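Local coordinates for protein hydrazine synthase subunit alpha (Candidatus Kuenenia stuttgartiensis, PDB 5C2V) that forms the part of the hydrazine synthase complex that condenses hydroxylamine with ammonia to give hydrazine, and carries two c-type hemes, at residues R200-G208 / T399-V408; V443-K452 / A725-R733. One frame throughout, in Å; residues are numbered along the deposited sequence.

Interaction 1. Residues R200-G208 / T399-V408; sequences RITGHVLSG and TFTAGKNFGV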
loop_
_atom_site.group_PDB
_atom_site.type_symbol
_atom_site.label_atom_id
_atom_site.label_comp_id
_atom_site.label_asym_id
_atom_site.label_seq_id
_atom_site.Cartn_x
_atom_site.Cartn_y
_atom_site.Cartn_z
ATOM N N ARG D 200 -38.378 13.467 -29.610
ATOM C CA ARG D 200 -38.850 14.755 -29.131
ATOM C C ARG D 200 -37.658 15.653 -28.846
ATOM O O ARG D 200 -37.629 16.811 -29.260
ATOM C CB ARG D 200 -39.721 14.586 -27.880
ATOM C CG ARG D 200 -39.793 15.820 -26.987
ATOM C CD ARG D 200 -40.987 15.759 -26.041
ATOM N NE ARG D 200 -40.909 16.758 -24.978
ATOM C CZ ARG D 200 -41.183 18.050 -25.136
ATOM N NH1 ARG D 200 -41.549 18.515 -26.321
ATOM N NH2 ARG D 200 -41.084 18.879 -24.106
ATOM N N ILE D 201 -36.673 15.109 -28.138
ATOM C CA ILE D 201 -35.478 15.871 -27.796
ATOM C C ILE D 201 -34.541 16.109 -28.986
ATOM O O ILE D 201 -34.217 17.252 -29.308
ATOM C CB ILE D 201 -34.683 15.169 -26.677
ATOM C CG1 ILE D 201 -35.576 14.939 -25.454
ATOM C CG2 ILE D 201 -33.456 15.984 -26.302
ATOM C CD1 ILE D 201 -34.882 14.229 -24.309
ATOM N N THR D 202 -34.103 15.029 -29.628
ATOM C CA THR D 202 -33.144 15.117 -30.733
ATOM C C THR D 202 -33.767 15.415 -32.099
ATOM O O THR D 202 -33.196 16.155 -32.899
ATOM C CB THR D 202 -32.319 13.820 -30.857
ATOM O OG1 THR D 202 -33.191 12.721 -31.146
ATOM C CG2 THR D 202 -31.559 13.544 -29.569
ATOM N N GLY D 203 -34.937 14.840 -32.360
ATOM C CA GLY D 203 -35.542 14.917 -33.679
ATOM C C GLY D 203 -35.448 13.612 -34.450
ATOM O O GLY D 203 -35.774 13.555 -35.637
ATOM N N HIS D 204 -34.997 12.562 -33.770
ATOM C CA HIS D 204 -34.922 11.226 -34.354
ATOM C C HIS D 204 -35.100 10.181 -33.258
ATOM O O HIS D 204 -34.691 10.399 -32.119
ATOM C CB HIS D 204 -33.585 11.024 -35.073
ATOM C CG HIS D 204 -33.542 9.807 -35.948
ATOM N ND1 HIS D 204 -33.541 8.525 -35.442
ATOM C CD2 HIS D 204 -33.487 9.680 -37.295
ATOM C CE1 HIS D 204 -33.494 7.660 -36.441
ATOM N NE2 HIS D 204 -33.460 8.335 -37.576
ATOM N N VAL D 205 -35.708 9.049 -33.601
ATOM C CA VAL D 205 -35.896 7.972 -32.636
ATOM C C VAL D 205 -34.547 7.418 -32.190
ATOM O O VAL D 205 -33.555 7.515 -32.914
ATOM C CB VAL D 205 -36.752 6.826 -33.210
ATOM C CG1 VAL D 205 -38.176 7.298 -33.460
ATOM C CG2 VAL D 205 -36.128 6.278 -34.486
ATOM N N LEU D 206 -34.518 6.845 -30.992
ATOM C CA LEU D 206 -33.285 6.328 -30.412
ATOM C C LEU D 206 -32.712 5.176 -31.231
ATOM O O LEU D 206 -33.431 4.252 -31.610
ATOM C CB LEU D 206 -33.527 5.871 -28.972
ATOM C CG LEU D 206 -32.306 5.417 -28.168
ATOM C CD1 LEU D 206 -31.267 6.523 -28.089
ATOM C CD2 LEU D 206 -32.717 4.966 -26.775
ATOM N N SER D 207 -31.415 5.249 -31.513
ATOM C CA SER D 207 -30.717 4.156 -32.173
ATOM C C SER D 207 -29.979 3.338 -31.120
ATOM O O SER D 207 -29.447 3.886 -30.155
ATOM C CB SER D 207 -29.752 4.677 -33.235
ATOM O OG SER D 207 -29.178 3.608 -33.967
ATOM N N GLY D 208 -29.958 2.026 -31.313
ATOM C CA GLY D 208 -29.578 1.107 -30.259
ATOM C C GLY D 208 -30.261 -0.211 -30.548
ATOM O O GLY D 208 -30.481 -0.556 -31.710
ATOM N N THR D 399 -28.544 16.234 -25.011
ATOM C CA THR D 399 -27.746 15.170 -25.609
ATOM C C THR D 399 -27.467 15.435 -27.085
ATOM O O THR D 399 -28.365 15.783 -27.851
ATOM C CB THR D 399 -28.430 13.798 -25.466
ATOM O OG1 THR D 399 -27.771 12.847 -26.313
ATOM C CG2 THR D 399 -29.897 13.885 -25.861
ATOM N N PHE D 400 -26.205 15.287 -27.470
ATOM C CA PHE D 400 -25.799 15.469 -28.858
ATOM C C PHE D 400 -25.696 14.149 -29.622
ATOM O O PHE D 400 -25.216 14.117 -30.754
ATOM C CB PHE D 400 -24.488 16.250 -28.920
ATOM C CG PHE D 400 -24.660 17.717 -28.648
ATOM C CD1 PHE D 400 -24.700 18.200 -27.349
ATOM C CD2 PHE D 400 -24.822 18.610 -29.694
ATOM C CE1 PHE D 400 -24.876 19.550 -27.102
ATOM C CE2 PHE D 400 -24.998 19.959 -29.454
ATOM C CZ PHE D 400 -25.025 20.430 -28.157
ATOM N N THR D 401 -26.114 13.056 -28.990
ATOM C CA THR D 401 -26.180 11.772 -29.683
ATOM C C THR D 401 -27.577 11.151 -29.627
ATOM O O THR D 401 -28.259 11.196 -28.601
ATOM C CB THR D 401 -25.161 10.760 -29.116
ATOM O OG1 THR D 401 -25.356 9.484 -29.740
ATOM C CG2 THR D 401 -25.321 10.610 -27.608
ATOM N N ALA D 402 -27.990 10.578 -30.753
ATOM C CA ALA D 402 -29.264 9.877 -30.874
ATOM C C ALA D 402 -29.088 8.392 -30.555
ATOM O O ALA D 402 -29.984 7.584 -30.800
ATOM C CB ALA D 402 -29.858 10.069 -32.259
ATOM N N GLY D 403 -27.919 8.044 -30.027
ATOM C CA GLY D 403 -27.558 6.659 -29.781
ATOM C C GLY D 403 -26.664 6.060 -30.850
ATOM O O GLY D 403 -25.922 6.784 -31.515
ATOM N N LYS D 404 -26.727 4.739 -30.998
ATOM C CA LYS D 404 -25.771 3.988 -31.809
ATOM C C LYS D 404 -25.626 4.542 -33.224
ATOM O O LYS D 404 -26.615 4.719 -33.938
ATOM C CB LYS D 404 -26.190 2.515 -31.865
ATOM C CG LYS D 404 -25.711 1.759 -33.096
ATOM C CD LYS D 404 -26.497 0.468 -33.277
ATOM C CE LYS D 404 -26.147 -0.221 -34.588
ATOM N NZ LYS D 404 -26.993 -1.425 -34.827
ATOM N N ASN D 405 -24.381 4.841 -33.595
ATOM C CA ASN D 405 -24.025 5.356 -34.921
ATOM C C ASN D 405 -24.586 6.750 -35.210
ATOM O O ASN D 405 -24.322 7.326 -36.266
ATOM C CB ASN D 405 -24.469 4.381 -36.014
ATOM C CG ASN D 405 -23.784 3.035 -35.905
ATOM O OD1 ASN D 405 -24.397 1.994 -36.132
ATOM N ND2 ASN D 405 -22.506 3.051 -35.546
ATOM N N PHE D 406 -25.359 7.287 -34.272
ATOM C CA PHE D 406 -26.080 8.535 -34.488
ATOM C C PHE D 406 -25.498 9.730 -33.735
ATOM O O PHE D 406 -25.477 9.751 -32.504
ATOM C CB PHE D 406 -27.542 8.355 -34.091
ATOM C CG PHE D 406 -28.464 8.123 -35.250
ATOM C CD1 PHE D 406 -29.092 9.186 -35.875
ATOM C CD2 PHE D 406 -28.708 6.841 -35.711
ATOM C CE1 PHE D 406 -29.944 8.976 -36.940
ATOM C CE2 PHE D 406 -29.559 6.623 -36.775
ATOM C CZ PHE D 406 -30.178 7.693 -37.391
ATOM N N GLY D 407 -25.034 10.724 -34.484
ATOM C CA GLY D 407 -24.593 11.979 -33.899
ATOM C C GLY D 407 -25.626 13.068 -34.118
ATOM O O GLY D 407 -26.594 12.867 -34.845
ATOM N N VAL D 408 -25.433 14.220 -33.484
ATOM C CA VAL D 408 -26.300 15.373 -33.722
ATOM C C VAL D 408 -25.451 16.616 -33.964
ATOM O O VAL D 408 -24.655 17.003 -33.109
ATOM C CB VAL D 408 -27.264 15.631 -32.545
ATOM C CG1 VAL D 408 -28.167 16.813 -32.851
ATOM C CG2 VAL D 408 -28.094 14.391 -32.248
#
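His204 and Phe406 meet ring to ring at an oblique tilt, with their planes at 42°. Phe406 CE1 hangs over the centre of the imidazole, and Phe406 CZ comes within 3.3 Å of His204 NE2. His204 CG, anti to the backbone N (chi1 -167°), places the imidazole against Phe406. Its rotation is fixed by His204 ND1, which donates in the ring plane to a lone pair of Val205 O at 2.7 Å. Ser207 approaches another part of the same phenyl ring, CB lying 3.5 Å from Phe406 CD2. The Ser207 hydroxyl donates to the backbone, OG to Lys404 O at 2.8 Å. Two main-chain bonds join the same backbones. Ser207 N points straight at Ala402 O, 2.8 Å away, and Lys404 N reaches Ser207 O from above the carbonyl plane. Leu206 CD1 lies beside Ala402 O. At the other end Thr202 CG2 packs on Thr399 CG2 at 4.1 Å. Thr202 OG1 turns back, accepting from His204 N in an ST turn and bonding Ile198 O. A single beta bridge, Ser207 to Gly403, clips the loop onto a hairpin whose weakly bonded first strand, about 401-403, leads into 406-408 through a type II turn.

Interaction 2. Residues V443-K452 / A725-R733; sequences VGPYPHQKAK and AELSANAPR. With HEC (heme c), chain B.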
loop_
_atom_site.group_PDB
_atom_site.type_symbol
_atom_site.label_atom_id
_atom_site.label_comp_id
_atom_site.label_asym_id
_atom_site.label_seq_id
_atom_site.Cartn_x
_atom_site.Cartn_y
_atom_site.Cartn_z
ATOM N N VAL D 443 7.858 10.416 -10.918
ATOM C CA VAL D 443 8.616 9.411 -11.647
ATOM C C VAL D 443 8.708 8.145 -10.805
ATOM O O VAL D 443 9.145 8.190 -9.656
ATOM C CB VAL D 443 10.029 9.903 -12.004
ATOM C CG1 VAL D 443 10.816 8.804 -12.701
ATOM C CG2 VAL D 443 9.953 11.144 -12.877
ATOM N N GLY D 444 8.286 7.018 -11.371
ATOM C CA GLY D 444 8.282 5.767 -10.637
ATOM C C GLY D 444 8.251 4.528 -11.511
ATOM O O GLY D 444 8.068 4.623 -12.725
ATOM N N PRO D 445 8.439 3.354 -10.891
ATOM C CA PRO D 445 8.454 2.049 -11.564
ATOM C C PRO D 445 7.082 1.594 -12.063
ATOM O O PRO D 445 7.008 0.844 -13.036
ATOM C CB PRO D 445 8.971 1.109 -10.472
ATOM C CG PRO D 445 8.531 1.747 -9.203
ATOM C CD PRO D 445 8.649 3.226 -9.438
ATOM N N TYR D 446 6.014 2.036 -11.406
ATOM C CA TYR D 446 4.666 1.610 -11.770
ATOM C C TYR D 446 4.206 2.266 -13.074
ATOM O O TYR D 446 4.507 3.434 -13.325
ATOM C CB TYR D 446 3.690 1.912 -10.630
ATOM C CG TYR D 446 3.943 1.073 -9.396
ATOM C CD1 TYR D 446 3.406 -0.203 -9.277
ATOM C CD2 TYR D 446 4.729 1.552 -8.355
ATOM C CE1 TYR D 446 3.638 -0.976 -8.154
ATOM C CE2 TYR D 446 4.967 0.786 -7.229
ATOM C CZ TYR D 446 4.420 -0.477 -7.134
ATOM O OH TYR D 446 4.653 -1.242 -6.014
ATOM N N PRO D 447 3.475 1.510 -13.911
ATOM C CA PRO D 447 3.123 1.924 -15.276
ATOM C C PRO D 447 2.234 3.164 -15.358
ATOM O O PRO D 447 2.224 3.828 -16.394
ATOM C CB PRO D 447 2.383 0.701 -15.831
ATOM C CG PRO D 447 1.860 -0.002 -14.630
ATOM C CD PRO D 447 2.911 0.188 -13.581
ATOM N N HIS D 448 1.504 3.474 -14.292
ATOM C CA HIS D 448 0.626 4.641 -14.299
ATOM C C HIS D 448 1.399 5.896 -13.903
ATOM O O HIS D 448 0.829 6.981 -13.789
ATOM C CB HIS D 448 -0.569 4.430 -13.368
ATOM C CG HIS D 448 -0.234 4.531 -11.914
ATOM N ND1 HIS D 448 0.365 3.505 -11.213
ATOM C CD2 HIS D 448 -0.420 5.535 -11.023
ATOM C CE1 HIS D 448 0.536 3.875 -9.956
ATOM N NE2 HIS D 448 0.068 5.101 -9.816
ATOM N N GLN D 449 2.702 5.734 -13.694
ATOM C CA GLN D 449 3.572 6.851 -13.349
ATOM C C GLN D 449 4.533 7.150 -14.494
ATOM O O GLN D 449 4.499 6.487 -15.532
ATOM C CB GLN D 449 4.353 6.546 -12.070
ATOM C CG GLN D 449 3.481 6.303 -10.851
ATOM C CD GLN D 449 4.265 5.755 -9.674
ATOM O OE1 GLN D 449 5.256 5.045 -9.849
ATOM N NE2 GLN D 449 3.824 6.083 -8.465
ATOM N N LYS D 450 5.386 8.149 -14.302
ATOM C CA LYS D 450 6.365 8.517 -15.317
ATOM C C LYS D 450 7.624 7.665 -15.198
ATOM O O LYS D 450 8.114 7.417 -14.098
ATOM C CB LYS D 450 6.723 10.001 -15.211
ATOM C CG LYS D 450 5.565 10.945 -15.488
ATOM C CD LYS D 450 6.028 12.393 -15.494
ATOM C CE LYS D 450 4.881 13.340 -15.801
ATOM N NZ LYS D 450 5.336 14.756 -15.866
ATOM N N ALA D 451 8.141 7.217 -16.335
ATOM C CA ALA D 451 9.367 6.433 -16.357
ATOM C C ALA D 451 10.583 7.349 -16.341
ATOM O O ALA D 451 11.714 6.896 -16.154
ATOM C CB ALA D 451 9.397 5.530 -17.571
ATOM N N LYS D 452 10.325 8.641 -16.521
ATOM C CA LYS D 452 11.365 9.663 -16.579
ATOM C C LYS D 452 10.724 11.037 -16.714
ATOM O O LYS D 452 9.543 11.147 -17.045
ATOM C CB LYS D 452 12.317 9.415 -17.752
ATOM C CG LYS D 452 11.632 9.387 -19.109
ATOM C CD LYS D 452 12.626 9.121 -20.227
ATOM C CE LYS D 452 11.931 9.047 -21.578
ATOM N NZ LYS D 452 12.892 8.797 -22.688
ATOM N N ALA D 725 21.191 0.355 -23.810
ATOM C CA ALA D 725 21.283 1.651 -23.142
ATOM C C ALA D 725 20.365 1.684 -21.925
ATOM O O ALA D 725 19.488 0.832 -21.789
ATOM C CB ALA D 725 20.931 2.775 -24.106
ATOM N N GLU D 726 20.557 2.659 -21.040
ATOM C CA GLU D 726 19.631 2.809 -19.926
ATOM C C GLU D 726 18.524 3.782 -20.335
ATOM O O GLU D 726 18.737 4.985 -20.485
ATOM C CB GLU D 726 20.357 3.265 -18.647
ATOM C CG GLU D 726 21.160 4.556 -18.735
ATOM C CD GLU D 726 21.786 4.934 -17.401
ATOM O OE1 GLU D 726 21.039 5.054 -16.406
ATOM O OE2 GLU D 726 23.021 5.117 -17.346
ATOM N N LEU D 727 17.336 3.224 -20.531
ATOM C CA LEU D 727 16.225 3.945 -21.135
ATOM C C LEU D 727 15.435 4.806 -20.151
ATOM O O LEU D 727 15.014 5.912 -20.487
ATOM C CB LEU D 727 15.298 2.952 -21.835
ATOM C CG LEU D 727 15.990 2.190 -22.967
ATOM C CD1 LEU D 727 15.083 1.123 -23.546
ATOM C CD2 LEU D 727 16.451 3.151 -24.054
ATOM N N SER D 728 15.230 4.297 -18.941
ATOM C CA SER D 728 14.407 5.001 -17.963
ATOM C C SER D 728 15.145 5.262 -16.655
ATOM O O SER D 728 16.310 4.898 -16.501
ATOM C CB SER D 728 13.129 4.210 -17.682
ATOM O OG SER D 728 13.418 2.998 -17.009
ATOM N N ALA D 729 14.451 5.896 -15.715
ATOM C CA ALA D 729 15.021 6.206 -14.412
ATOM C C ALA D 729 14.722 5.097 -13.411
ATOM O O ALA D 729 15.070 5.198 -12.235
ATOM C CB ALA D 729 14.493 7.538 -13.902
ATOM N N ASN D 730 14.067 4.041 -13.881
ATOM C CA ASN D 730 13.819 2.877 -13.042
ATOM C C ASN D 730 14.618 1.682 -13.541
ATOM O O ASN D 730 14.308 1.107 -14.586
ATOM C CB ASN D 730 12.329 2.537 -13.010
ATOM C CG ASN D 730 11.463 3.740 -12.694
ATOM O OD1 ASN D 730 11.352 4.157 -11.542
ATOM N ND2 ASN D 730 10.839 4.303 -13.723
ATOM N N ALA D 731 15.642 1.306 -12.784
ATOM C CA ALA D 731 16.493 0.186 -13.161
ATOM C C ALA D 731 15.831 -1.130 -12.781
ATOM O O ALA D 731 15.385 -1.297 -11.646
ATOM C CB ALA D 731 17.857 0.310 -12.504
ATOM N N PRO D 732 15.755 -2.068 -13.736
ATOM C CA PRO D 732 15.138 -3.375 -13.481
ATOM C C PRO D 732 15.865 -4.165 -12.394
ATOM O O PRO D 732 15.216 -4.875 -11.628
ATOM C CB PRO D 732 15.231 -4.083 -14.839
ATOM C CG PRO D 732 16.292 -3.351 -15.593
ATOM C CD PRO D 732 16.211 -1.932 -15.130
ATOM N N ARG D 733 17.188 -4.042 -12.327
ATOM C CA ARG D 733 17.954 -4.696 -11.271
ATOM C C ARG D 733 19.306 -4.020 -11.052
ATOM O O ARG D 733 19.653 -3.065 -11.750
ATOM C CB ARG D 733 18.150 -6.179 -11.593
ATOM C CG ARG D 733 19.104 -6.447 -12.738
ATOM C CD ARG D 733 19.130 -7.922 -13.107
ATOM N NE ARG D 733 20.218 -8.219 -14.035
ATOM C CZ ARG D 733 20.247 -9.267 -14.851
ATOM N NH1 ARG D 733 19.239 -10.128 -14.865
ATOM N NH2 ARG D 733 21.283 -9.451 -15.657
HETATM FE FE HEC B . 21.296 -12.945 -25.900
HETATM C CHA HEC B . 22.430 -12.390 -22.709
HETATM C CHB HEC B . 18.227 -11.670 -25.044
HETATM C CHC HEC B . 20.176 -13.391 -29.143
HETATM C CHD HEC B . 24.261 -14.461 -26.761
HETATM N NA HEC B . 20.467 -12.211 -24.188
HETATM C C1A HEC B . 21.141 -11.998 -22.999
HETATM C C2A HEC B . 20.248 -11.286 -22.106
HETATM C C3A HEC B . 19.092 -11.087 -22.745
HETATM C C4A HEC B . 19.202 -11.664 -24.070
HETATM C CMA HEC B . 17.853 -10.366 -22.172
HETATM C CAA HEC B . 20.579 -10.836 -20.666
HETATM C CBA HEC B . 20.233 -11.953 -19.686
HETATM C CGA HEC B . 20.418 -11.459 -18.274
HETATM O O1A HEC B . 19.763 -12.010 -17.351
HETATM O O2A HEC B . 21.213 -10.506 -18.071
HETATM N NB HEC B . 19.512 -12.649 -26.894
HETATM C C1B HEC B . 18.410 -12.000 -26.371
HETATM C C2B HEC B . 17.491 -11.730 -27.460
HETATM C C3B HEC B . 18.027 -12.214 -28.587
HETATM C C4B HEC B . 19.311 -12.793 -28.255
HETATM C CMB HEC B . 16.123 -11.027 -27.322
HETATM C CAB HEC B . 17.424 -12.162 -30.009
HETATM C CBB HEC B . 17.474 -10.717 -30.553
HETATM N NC HEC B . 22.070 -13.765 -27.628
HETATM C C1C HEC B . 21.438 -13.854 -28.853
HETATM C C2C HEC B . 22.376 -14.403 -29.810
HETATM C C3C HEC B . 23.455 -14.810 -29.129
HETATM C C4C HEC B . 23.318 -14.343 -27.759
HETATM C CMC HEC B . 21.995 -14.808 -31.252
HETATM C CAC HEC B . 24.698 -15.527 -29.709
HETATM C CBC HEC B . 25.449 -14.618 -30.709
HETATM N ND HEC B . 23.076 -13.372 -24.872
HETATM C C1D HEC B . 24.178 -13.981 -25.469
HETATM C C2D HEC B . 25.250 -14.037 -24.502
HETATM C C3D HEC B . 24.704 -13.384 -23.225
HETATM C C4D HEC B . 23.336 -13.007 -23.550
HETATM C CMD HEC B . 26.663 -14.623 -24.717
HETATM C CAD HEC B . 25.502 -13.228 -21.903
HETATM C CBD HEC B . 25.260 -11.917 -21.153
HETATM C CGD HEC B . 25.509 -10.711 -22.023
HETATM O O1D HEC B . 24.970 -9.624 -21.693
HETATM O O2D HEC B . 26.241 -10.828 -23.038
#
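Ala451 O receives the amide of Ala729 in a nearly straight bond, Ala729 N to Ala451 O at 2.9 Å with an angle of 173° at the hydrogen. Small side chains close in around it. Ser728 CB lies 4.0 Å from Ala451 CB, and Ala729 CB touches Val443 CG1 at 4.1 Å. Asn730 brings its side-chain amide to the other loop. Its CG stands beside its own backbone N (chi1 -50°), which lays the amide against the Gly444-Pro445 peptide. Asn730 ND2 is 3.0 Å from Gly444 O, while Asn730 OD1 is 3.1 Å from Pro445 N, a proline nitrogen, which cannot donate. Lys452 runs extended past Leu727 O, and Ser728 OG takes a weak bond from Asn730 N. The ammonium of Lys452 pairs with Asp533, and Ser728 OG is also bonded to Asn715.

Further along, Arg733 holds one propionate of the bis-histidine heme with a two-pronged grip. Arg733 NH1 donates to heme O1A at 3.2 Å and Arg733 NH2 to heme O2A at 2.6 Å. This probably helps balance the propionate charge; Arg721 and Tyr707 also bond this heme. The loop 725-733 packs on helix 717-722 through Leu727, Ser728 and Arg733, whereas in 443-452 His448 touches the other heme and Lys450 and Lys452 lie against strand 538-541.

From the N terminus, the chain first builds the beta-propeller. Segment 200-208 starts in helix 196-201 and runs on as a loop, between strands 186-191 and 209-211 of one antiparallel sheet. Interaction 1 closes after 190 residues, many of them in strands, when the hairpin 399-408 returns to that loop. Interaction 2 opens later, at 443-452, and closes 272 residues on at 725-733. The two therefore run in series, neither nested nor crossed. Their centres are 45 Å apart, on opposite sides of the chain's centre, and they do not touch. Interaction 1 ties that antiparallel sheet to the small sheet 401-417. Interaction 2 joins the loop at the first heme, which His448 touches, to the C-terminal cytochrome c domain.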